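Local coordinates for AB hydrolase-1 domain-containing protein (Streptococcus mutans, PDB 4L9A), which is an alpha/beta hydrolase that probably acts as a carboxylesterase, cleaving ester bonds in substrates not yet identified, at residues 39-44 and 109-114; 43-48 and 73-78; 87-92 and 213-218; 95-100 and 121-126. All coordinates share one frame; numbering follows the deposited sequence.

Contact 1: 39-44 and 109-114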
# COMPACT_ATOMS: atom_id res chain seq x y z
N GLU A 39 -10.02 -14.28 -9.03
CA GLU A 39 -10.17 -15.47 -8.21
C GLU A 39 -8.85 -16.20 -8.03
O GLU A 39 -7.96 -16.10 -8.87
CB GLU A 39 -11.19 -16.44 -8.83
CG GLU A 39 -12.62 -16.16 -8.41
CD GLU A 39 -12.82 -16.29 -6.91
OE1 GLU A 39 -11.96 -16.89 -6.24
OE2 GLU A 39 -13.85 -15.77 -6.41
N GLY A 40 -8.75 -16.95 -6.94
CA GLY A 40 -7.55 -17.72 -6.68
C GLY A 40 -7.15 -17.67 -5.22
O GLY A 40 -7.38 -16.67 -4.54
N ASN A 41 -6.54 -18.75 -4.75
CA ASN A 41 -6.15 -18.91 -3.36
C ASN A 41 -4.69 -19.38 -3.29
O ASN A 41 -4.34 -20.36 -3.94
CB ASN A 41 -7.07 -19.94 -2.70
CG ASN A 41 -7.09 -19.85 -1.19
OD1 ASN A 41 -7.29 -18.78 -0.62
ND2 ASN A 41 -6.88 -20.99 -0.53
N PRO A 42 -3.83 -18.68 -2.52
CA PRO A 42 -4.13 -17.50 -1.71
C PRO A 42 -4.32 -16.25 -2.56
O PRO A 42 -4.01 -16.23 -3.75
CB PRO A 42 -2.87 -17.33 -0.86
CG PRO A 42 -1.78 -17.89 -1.71
CD PRO A 42 -2.42 -19.08 -2.39
N CYS A 43 -4.85 -15.21 -1.93
CA CYS A 43 -5.08 -13.96 -2.64
C CYS A 43 -4.06 -12.90 -2.22
O CYS A 43 -3.86 -12.66 -1.02
CB CYS A 43 -6.51 -13.46 -2.36
SG CYS A 43 -6.97 -11.94 -3.22
N PHE A 44 -3.41 -12.29 -3.20
CA PHE A 44 -2.58 -11.12 -2.94
C PHE A 44 -3.42 -9.86 -2.85
O PHE A 44 -4.02 -9.41 -3.84
CB PHE A 44 -1.49 -10.97 -4.00
CG PHE A 44 -0.18 -11.61 -3.60
CD1 PHE A 44 0.93 -10.84 -3.30
CD2 PHE A 44 -0.07 -12.99 -3.51
CE1 PHE A 44 2.14 -11.44 -2.92
CE2 PHE A 44 1.12 -13.59 -3.15
CZ PHE A 44 2.22 -12.81 -2.85
N PHE A 109 -11.65 -16.11 -1.42
CA PHE A 109 -10.34 -16.58 -0.95
C PHE A 109 -10.34 -16.89 0.55
O PHE A 109 -10.98 -16.19 1.33
CB PHE A 109 -9.23 -15.58 -1.30
CG PHE A 109 -9.32 -14.27 -0.56
CD1 PHE A 109 -10.04 -13.20 -1.08
CD2 PHE A 109 -8.63 -14.09 0.64
CE1 PHE A 109 -10.09 -11.98 -0.40
CE2 PHE A 109 -8.68 -12.87 1.32
CZ PHE A 109 -9.42 -11.81 0.79
N GLN A 110 -9.66 -17.96 0.93
CA GLN A 110 -9.61 -18.34 2.34
C GLN A 110 -8.29 -17.92 3.02
O GLN A 110 -8.24 -17.74 4.24
CB GLN A 110 -9.89 -19.83 2.53
CG GLN A 110 -11.38 -20.17 2.44
CD GLN A 110 -12.23 -19.25 3.30
OE1 GLN A 110 -11.83 -18.86 4.40
NE2 GLN A 110 -13.40 -18.87 2.79
N SER A 111 -7.24 -17.76 2.23
CA SER A 111 -5.97 -17.25 2.75
C SER A 111 -5.44 -16.12 1.88
O SER A 111 -5.83 -15.98 0.71
CB SER A 111 -4.94 -18.37 2.86
OG SER A 111 -4.70 -18.94 1.58
N TYR A 112 -4.55 -15.30 2.43
CA TYR A 112 -4.05 -14.15 1.69
C TYR A 112 -2.65 -13.73 2.11
O TYR A 112 -2.16 -14.11 3.18
CB TYR A 112 -5.00 -12.97 1.87
CG TYR A 112 -5.00 -12.42 3.27
CD1 TYR A 112 -5.70 -13.07 4.29
CD2 TYR A 112 -4.31 -11.26 3.58
CE1 TYR A 112 -5.71 -12.57 5.59
CE2 TYR A 112 -4.31 -10.75 4.88
CZ TYR A 112 -5.00 -11.40 5.87
OH TYR A 112 -5.00 -10.89 7.15
N LEU A 113 -2.01 -12.94 1.25
CA LEU A 113 -0.83 -12.17 1.61
C LEU A 113 -1.17 -10.71 1.36
O LEU A 113 -1.86 -10.39 0.40
CB LEU A 113 0.38 -12.57 0.78
CG LEU A 113 1.02 -13.93 1.10
CD1 LEU A 113 0.26 -15.04 0.40
CD2 LEU A 113 2.48 -13.92 0.67
N LEU A 114 -0.70 -9.85 2.25
CA LEU A 114 -0.87 -8.41 2.08
C LEU A 114 0.39 -7.83 1.46
O LEU A 114 1.50 -8.15 1.90
CB LEU A 114 -1.11 -7.76 3.44
CG LEU A 114 -2.57 -7.57 3.84
CD1 LEU A 114 -2.70 -7.28 5.33
CD2 LEU A 114 -3.18 -6.47 2.99
O HOH W 1 -11.34 -14.74 -3.92
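Cys43 lies over one face of the Phe109 ring, its CB 3.4 Å from CG of Phe109 and offset toward the rim. Its SG hangs over the same ring, 22° off the normal through the centroid. SG can extend there because it stands anti to the backbone N of Cys43 (chi1 -178°). On the sheet face that carries Phe44 and Leu113 the roles are exchanged: CB of Leu113 sits over the centre of the Phe44 ring, and its CD2 comes 3.7 Å from CZ of Phe44. Pro42, which follows a cis peptide bond, runs alongside Leu113. Between these two layers the backbones pair as parallel strands, Cys43 N giving to Ser111 O and Leu113 N to Cys43 O; this is the parallel part of the central, mixed sheet of the alpha/beta hydrolase fold, where strand 43-47 adjoins strand 111-117. Ahead of the pairing, OD1 of Asn41 gathers two successive backbone N-H groups where strand 111-117 begins. The N-H of Ser111 arrives in the carbonyl plane, on a lone pair, at 3.0 Å from OD1 of Asn41 and almost straight (169°), whereas Gln110 N comes from above that plane in a more bent bond. The Phe109 ring also meets Phe104 edge-to-face and makes a cation-pi contact with Lys133.

Contact 2: 43-48 and 73-78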
# COMPACT_ATOMS: atom_id res chain seq x y z
N CYS A 43 -4.85 -15.21 -1.93
CA CYS A 43 -5.08 -13.96 -2.64
C CYS A 43 -4.06 -12.90 -2.22
O CYS A 43 -3.86 -12.66 -1.02
CB CYS A 43 -6.51 -13.46 -2.36
SG CYS A 43 -6.97 -11.94 -3.22
N PHE A 44 -3.41 -12.29 -3.20
CA PHE A 44 -2.58 -11.12 -2.94
C PHE A 44 -3.42 -9.86 -2.85
O PHE A 44 -4.02 -9.41 -3.84
CB PHE A 44 -1.49 -10.97 -4.00
CG PHE A 44 -0.18 -11.61 -3.60
CD1 PHE A 44 0.93 -10.84 -3.30
CD2 PHE A 44 -0.07 -12.99 -3.51
CE1 PHE A 44 2.14 -11.44 -2.92
CE2 PHE A 44 1.12 -13.59 -3.15
CZ PHE A 44 2.22 -12.81 -2.85
N VAL A 45 -3.46 -9.30 -1.64
CA VAL A 45 -4.22 -8.10 -1.36
C VAL A 45 -3.28 -6.89 -1.37
O VAL A 45 -2.27 -6.86 -0.66
CB VAL A 45 -4.89 -8.20 0.03
CG1 VAL A 45 -5.59 -6.90 0.37
CG2 VAL A 45 -5.86 -9.40 0.08
N PHE A 46 -3.62 -5.89 -2.18
CA PHE A 46 -2.77 -4.70 -2.32
C PHE A 46 -3.38 -3.45 -1.71
O PHE A 46 -4.56 -3.14 -1.94
CB PHE A 46 -2.47 -4.43 -3.80
CG PHE A 46 -1.71 -5.53 -4.47
CD1 PHE A 46 -0.32 -5.51 -4.52
CD2 PHE A 46 -2.38 -6.61 -5.04
CE1 PHE A 46 0.38 -6.53 -5.14
CE2 PHE A 46 -1.69 -7.64 -5.66
CZ PHE A 46 -0.31 -7.61 -5.70
N LEU A 47 -2.56 -2.71 -0.97
CA LEU A 47 -2.94 -1.42 -0.45
C LEU A 47 -1.86 -0.41 -0.80
O LEU A 47 -0.67 -0.67 -0.65
CB LEU A 47 -3.12 -1.46 1.07
CG LEU A 47 -4.17 -2.39 1.68
CD1 LEU A 47 -4.01 -2.43 3.21
CD2 LEU A 47 -5.60 -1.98 1.27
N SER A 48 -2.29 0.76 -1.27
CA SER A 48 -1.38 1.79 -1.71
C SER A 48 -0.96 2.69 -0.56
O SER A 48 -1.49 2.58 0.56
CB SER A 48 -2.05 2.62 -2.81
OG SER A 48 -2.26 1.80 -3.94
N LEU A 73 -6.53 -8.98 -5.13
CA LEU A 73 -7.53 -8.01 -4.69
C LEU A 73 -6.85 -6.68 -4.49
O LEU A 73 -5.99 -6.55 -3.61
CB LEU A 73 -8.20 -8.44 -3.38
CG LEU A 73 -9.17 -7.45 -2.73
CD1 LEU A 73 -10.36 -7.09 -3.68
CD2 LEU A 73 -9.69 -8.03 -1.43
N THR A 74 -7.21 -5.69 -5.29
CA THR A 74 -6.71 -4.35 -5.05
C THR A 74 -7.84 -3.50 -4.49
O THR A 74 -9.02 -3.67 -4.87
CB THR A 74 -6.14 -3.71 -6.33
OG1 THR A 74 -7.20 -3.40 -7.24
CG2 THR A 74 -5.13 -4.65 -7.01
N ILE A 75 -7.48 -2.58 -3.61
CA ILE A 75 -8.44 -1.72 -2.94
C ILE A 75 -7.99 -0.26 -2.98
O ILE A 75 -6.86 0.07 -2.59
CB ILE A 75 -8.60 -2.14 -1.45
CG1 ILE A 75 -9.06 -3.60 -1.36
CG2 ILE A 75 -9.58 -1.23 -0.73
CD1 ILE A 75 -9.12 -4.14 0.07
N ASP A 76 -8.87 0.63 -3.47
CA ASP A 76 -8.59 2.07 -3.48
C ASP A 76 -9.17 2.74 -2.23
O ASP A 76 -10.36 2.61 -1.95
CB ASP A 76 -9.17 2.74 -4.73
CG ASP A 76 -8.45 2.35 -6.01
OD1 ASP A 76 -7.65 1.37 -5.98
OD2 ASP A 76 -8.69 3.00 -7.06
N ALA A 77 -8.34 3.45 -1.47
CA ALA A 77 -8.84 4.19 -0.31
C ALA A 77 -9.75 5.33 -0.75
O ALA A 77 -9.68 5.79 -1.89
CB ALA A 77 -7.66 4.73 0.53
N PRO A 78 -10.63 5.78 0.15
CA PRO A 78 -11.42 6.97 -0.17
C PRO A 78 -10.51 8.08 -0.68
O PRO A 78 -9.34 8.16 -0.28
CB PRO A 78 -12.02 7.36 1.19
CG PRO A 78 -12.15 6.06 1.90
CD PRO A 78 -10.94 5.26 1.49
O HOH W 2 -5.13 1.37 -1.01
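Cys43 opens the contact by laying its SG against Leu73, 3.7 Å from CB of that leucine, at the start of a parallel pair in the central sheet of the alpha/beta hydrolase fold. Strands 43-47 and 71-75 run side by side here, their short axes 4.7 Å apart and 15° from parallel. The carbonyl of Phe44 then takes the N-H of Leu73. Val45 pairs with Leu73, and its CA sends a C-H toward O of Leu73, 3.3 Å away. The same oxygen accepts from Phe46 N at 2.8 Å, with the donor nearly along the C=O axis, so Leu73 is held through both its N-H and its carbonyl. On the opposite side of the sheet from Val45, the Phe46 side chain crosses that of Thr74 at a slant: CD2 of Phe46 lies 3.9 Å from CG2 of Thr74, and Leu73 O stands at the ring edge. Further on the strands draw apart, and the bond from Ile75 N to Phe46 O is weak. Leu47 still runs beside Ile75, pointing the same way, its CD2 4.1 Å from CB of Ile75; helix 93-106 packs on Ile75 through Trp96 and Ile100. Where the strands have separated, a water bridges the gap, accepting from Ser48 N at 2.9 Å and donating to Ile75 O at 2.7 Å.

Contact 3: 87-92 and 213-218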
# COMPACT_ATOMS: atom_id res chain seq x y z
N ASN A 87 -15.61 13.40 2.67
CA ASN A 87 -14.90 13.89 3.84
C ASN A 87 -14.48 12.71 4.71
O ASN A 87 -15.30 11.84 5.01
CB ASN A 87 -15.78 14.83 4.64
CG ASN A 87 -14.98 15.68 5.61
OD1 ASN A 87 -13.81 15.39 5.88
ND2 ASN A 87 -15.58 16.74 6.12
N GLN A 88 -13.21 12.69 5.12
CA GLN A 88 -12.68 11.63 5.99
C GLN A 88 -12.49 12.09 7.45
O GLN A 88 -12.02 11.33 8.30
CB GLN A 88 -11.37 11.05 5.42
CG GLN A 88 -11.57 10.32 4.07
CD GLN A 88 -12.37 9.04 4.21
OE1 GLN A 88 -11.89 8.05 4.79
NE2 GLN A 88 -13.60 9.05 3.71
N ALA A 89 -12.89 13.33 7.75
CA ALA A 89 -12.79 13.89 9.09
C ALA A 89 -13.27 12.99 10.23
O ALA A 89 -12.66 12.98 11.30
CB ALA A 89 -13.51 15.23 9.17
N ASN A 90 -14.36 12.26 10.02
CA ASN A 90 -14.91 11.42 11.08
C ASN A 90 -14.58 9.94 10.92
O ASN A 90 -15.19 9.09 11.56
CB ASN A 90 -16.43 11.61 11.20
CG ASN A 90 -16.80 12.94 11.77
OD1 ASN A 90 -16.17 13.41 12.72
ND2 ASN A 90 -17.82 13.59 11.19
N VAL A 91 -13.62 9.64 10.04
CA VAL A 91 -13.23 8.26 9.77
C VAL A 91 -11.98 7.94 10.59
O VAL A 91 -11.06 8.75 10.65
CB VAL A 91 -12.97 8.04 8.27
CG1 VAL A 91 -12.57 6.61 7.99
CG2 VAL A 91 -14.25 8.41 7.46
N GLY A 92 -11.97 6.79 11.26
CA GLY A 92 -10.80 6.35 11.99
C GLY A 92 -10.19 5.14 11.32
O GLY A 92 -10.84 4.51 10.49
N ASP A 213 -14.42 21.99 6.10
CA ASP A 213 -14.31 20.83 6.97
C ASP A 213 -13.58 19.64 6.32
O ASP A 213 -13.36 18.62 6.97
CB ASP A 213 -15.70 20.40 7.45
CG ASP A 213 -16.47 21.53 8.13
OD1 ASP A 213 -15.82 22.43 8.69
OD2 ASP A 213 -17.72 21.50 8.10
N PHE A 214 -13.21 19.76 5.06
CA PHE A 214 -12.71 18.60 4.32
C PHE A 214 -11.37 18.09 4.81
O PHE A 214 -10.41 18.84 4.92
CB PHE A 214 -12.58 18.91 2.83
CG PHE A 214 -12.16 17.72 2.02
CD1 PHE A 214 -10.86 17.59 1.57
CD2 PHE A 214 -13.08 16.72 1.72
CE1 PHE A 214 -10.49 16.48 0.82
CE2 PHE A 214 -12.70 15.61 0.99
CZ PHE A 214 -11.41 15.49 0.53
N LYS A 215 -11.31 16.78 5.08
CA LYS A 215 -10.07 16.10 5.41
C LYS A 215 -9.93 14.95 4.43
O LYS A 215 -10.82 14.11 4.31
CB LYS A 215 -10.11 15.53 6.83
CG LYS A 215 -10.22 16.59 7.91
CD LYS A 215 -9.08 17.58 7.82
CE LYS A 215 -9.31 18.75 8.77
NZ LYS A 215 -9.61 18.28 10.15
N ILE A 216 -8.80 14.92 3.73
CA ILE A 216 -8.63 13.96 2.65
C ILE A 216 -8.36 12.55 3.18
O ILE A 216 -8.62 11.55 2.51
CB ILE A 216 -7.52 14.41 1.68
CG1 ILE A 216 -7.58 13.58 0.39
CG2 ILE A 216 -6.15 14.32 2.36
CD1 ILE A 216 -6.95 14.26 -0.80
N ARG A 217 -7.87 12.46 4.41
CA ARG A 217 -7.53 11.14 4.95
C ARG A 217 -7.83 11.01 6.44
O ARG A 217 -7.78 11.98 7.18
CB ARG A 217 -6.05 10.84 4.70
CG ARG A 217 -5.63 9.42 5.06
CD ARG A 217 -4.27 9.09 4.46
NE ARG A 217 -4.24 9.43 3.04
CZ ARG A 217 -3.81 10.58 2.55
NH1 ARG A 217 -3.35 11.53 3.37
NH2 ARG A 217 -3.83 10.80 1.24
N LEU A 218 -8.14 9.79 6.86
CA LEU A 218 -8.40 9.53 8.27
C LEU A 218 -7.17 9.90 9.10
O LEU A 218 -6.04 9.79 8.63
CB LEU A 218 -8.79 8.07 8.47
CG LEU A 218 -7.76 6.99 8.11
CD1 LEU A 218 -6.78 6.75 9.27
CD2 LEU A 218 -8.49 5.71 7.72
O HOH W 3 -9.31 7.66 4.77
O HOH W 4 -9.44 13.00 9.23
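Asn87 turns its CG away from its own backbone N (chi1 -163°) and so carries its amide across to the backbone of Asp213 and Lys215, and the small second torsion of -14° sets OD1 between two N-H groups. One belongs to Lys215, with its N 3.0 Å from OD1 of Asn87; the other is Ala89 N within the same loop, closing an Asx turn. The two donors reach OD1 from opposite faces of the amide plane, each well out of it, which should limit rotation of the group. ND2 of Asn87 makes a weak bond to Asp213 O and also hydrogen-bonds a glycerol, probably from the crystallisation liquor. The loop continues as a type I beta turn from Gln88 to Val91, and the whole contact joins two irregular surface loops of the alpha/beta hydrolase fold, one leading into helix 93-106 and the other following helix 188-206.

One bond joins the two backbones directly: Gln88 N gives to Lys215 O, the N lying in the carbonyl plane. Beside it, CB of Ala89 rests 3.8 Å from CG of Lys215, so the lysine contributes its aliphatic base while the rest of the chain, bent at chi2 and chi4, turns off from the contact. Val91 and Leu218 cross at about a right angle, CG1 of Val91 lying 4.1 Å from CB of Leu218, and helix 93-106 touches Leu218 through Leu93 and Trp96. The chain of Gln88 bends at chi2 (-68°), and a water bridges its amide to the other loop, donating to OE1 of Gln88 at 2.6 Å and accepting from Leu218 N at 3.2 Å.

Contact 4: 95-100 and 121-126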
# COMPACT_ATOMS: atom_id res chain seq x y z
N ASP A 95 -12.30 2.28 11.29
CA ASP A 95 -13.39 2.32 10.32
C ASP A 95 -12.91 1.80 8.97
O ASP A 95 -13.56 0.97 8.33
CB ASP A 95 -13.98 3.74 10.20
CG ASP A 95 -14.57 4.24 11.52
OD1 ASP A 95 -15.43 3.53 12.10
OD2 ASP A 95 -14.19 5.34 11.98
N TRP A 96 -11.73 2.27 8.56
CA TRP A 96 -11.17 1.86 7.28
C TRP A 96 -10.82 0.36 7.32
O TRP A 96 -11.11 -0.37 6.38
CB TRP A 96 -9.98 2.74 6.93
CG TRP A 96 -9.20 2.36 5.71
CD1 TRP A 96 -7.84 2.27 5.61
CD2 TRP A 96 -9.71 2.06 4.40
NE1 TRP A 96 -7.48 1.94 4.33
CE2 TRP A 96 -8.60 1.80 3.57
CE3 TRP A 96 -11.00 1.99 3.86
CZ2 TRP A 96 -8.75 1.46 2.23
CZ3 TRP A 96 -11.14 1.64 2.52
CH2 TRP A 96 -10.02 1.39 1.72
N VAL A 97 -10.24 -0.09 8.43
CA VAL A 97 -9.98 -1.52 8.61
C VAL A 97 -11.26 -2.38 8.56
O VAL A 97 -11.27 -3.45 7.94
CB VAL A 97 -9.19 -1.80 9.92
CG1 VAL A 97 -9.15 -3.30 10.22
CG2 VAL A 97 -7.77 -1.26 9.80
N ASN A 98 -12.33 -1.93 9.22
CA ASN A 98 -13.62 -2.63 9.15
C ASN A 98 -14.16 -2.68 7.72
O ASN A 98 -14.71 -3.69 7.30
CB ASN A 98 -14.66 -2.04 10.12
CG ASN A 98 -14.34 -2.38 11.58
OD1 ASN A 98 -13.57 -3.30 11.84
ND2 ASN A 98 -14.94 -1.65 12.52
N ALA A 99 -13.97 -1.61 6.96
CA ALA A 99 -14.43 -1.60 5.57
C ALA A 99 -13.64 -2.62 4.75
O ALA A 99 -14.20 -3.37 3.97
CB ALA A 99 -14.28 -0.21 4.97
N ILE A 100 -12.32 -2.67 4.96
CA ILE A 100 -11.50 -3.64 4.24
C ILE A 100 -11.89 -5.07 4.58
O ILE A 100 -11.99 -5.91 3.69
CB ILE A 100 -9.99 -3.41 4.49
CG1 ILE A 100 -9.58 -2.05 3.92
CG2 ILE A 100 -9.16 -4.53 3.87
CD1 ILE A 100 -8.15 -1.60 4.28
N GLY A 121 0.72 0.35 5.34
CA GLY A 121 1.22 -0.47 6.44
C GLY A 121 0.34 -0.44 7.68
O GLY A 121 0.16 -1.47 8.36
N PHE A 122 -0.23 0.72 8.00
CA PHE A 122 -1.02 0.85 9.23
C PHE A 122 -2.28 -0.03 9.20
O PHE A 122 -2.55 -0.78 10.14
CB PHE A 122 -1.34 2.32 9.54
CG PHE A 122 -0.14 3.12 10.00
CD1 PHE A 122 0.50 2.80 11.19
CD2 PHE A 122 0.35 4.17 9.25
CE1 PHE A 122 1.59 3.52 11.62
CE2 PHE A 122 1.48 4.90 9.69
CZ PHE A 122 2.08 4.57 10.87
N ALA A 123 -3.06 0.07 8.13
CA ALA A 123 -4.22 -0.81 7.97
C ALA A 123 -3.77 -2.27 7.97
O ALA A 123 -4.40 -3.11 8.60
CB ALA A 123 -4.98 -0.47 6.68
N ALA A 124 -2.68 -2.56 7.27
CA ALA A 124 -2.22 -3.94 7.11
C ALA A 124 -1.98 -4.62 8.45
O ALA A 124 -2.34 -5.78 8.65
CB ALA A 124 -0.95 -3.98 6.24
N LEU A 125 -1.37 -3.90 9.39
CA LEU A 125 -1.09 -4.48 10.69
C LEU A 125 -2.39 -4.87 11.41
O LEU A 125 -2.47 -5.94 12.01
CB LEU A 125 -0.26 -3.52 11.53
CG LEU A 125 1.17 -3.36 11.01
CD1 LEU A 125 1.81 -2.09 11.57
CD2 LEU A 125 1.99 -4.61 11.38
N GLN A 126 -3.41 -4.02 11.33
CA GLN A 126 -4.68 -4.32 12.00
C GLN A 126 -5.42 -5.46 11.31
O GLN A 126 -5.97 -6.32 11.97
CB GLN A 126 -5.57 -3.07 12.05
CG GLN A 126 -4.85 -1.84 12.58
CD GLN A 126 -4.43 -2.00 14.02
OE1 GLN A 126 -4.97 -2.85 14.74
NE2 GLN A 126 -3.47 -1.19 14.46
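Ala123 puts its methyl into a shallow hollow on helix 93-106 formed by Trp96, Val97 and Ile100. CB of Ala123 lies 4.1 Å from CD1 of Trp96 and the same 4.1 Å from CD1 of Ile100, so an indole and a branched chain flank one small bump. CD1 of Ile100 in turn rests over a face of the Trp96 ring, 3.4 Å above its plane and toward the rim, building one wall of the hollow against the other. The bump in the reverse direction is Val97: its CG2 fits between Ala123 and Gln126, a turn apart on helix 120-130, meeting CB of Gln126 at 3.6 Å and CA of Ala123 at 4.0 Å. These two helices flank the same face of the central sheet in the alpha/beta hydrolase fold and cross at -64°, with 9.7 Å between the axes of the short segments. The small Ala123 lets the backbones come near, its CA being 5.8 Å from CA of Val97. Gln126 contributes mainly its CB, crossing Val97 at about a right angle; its chain bends at chi2 (-64°), and the amide makes a weak hydrogen bond through NE2 to OG1 of Thr227.

In the fold
Contacts 1 and 2 share strand 43-47, which pairs with 111-117 on one side and 71-75 on the other; their centres are 12 Å apart. Contact 4 lies over this sheet, its centre 11 Å from that of contact 2, and its helix 93-106 touches both contact 2 and contact 3. Contact 3 is at the surface, about 30 Å from contact 1 between centres. Along the chain, contact 1 starts from the same stretch as contact 2, and its segments alternate with those of contacts 3 and 4; contact 2 closes before contacts 3 and 4 open, and contact 4 is nested within the loop that contact 3 closes. The four thus run from sheet through helical layer to outer loops of one alpha/beta hydrolase fold.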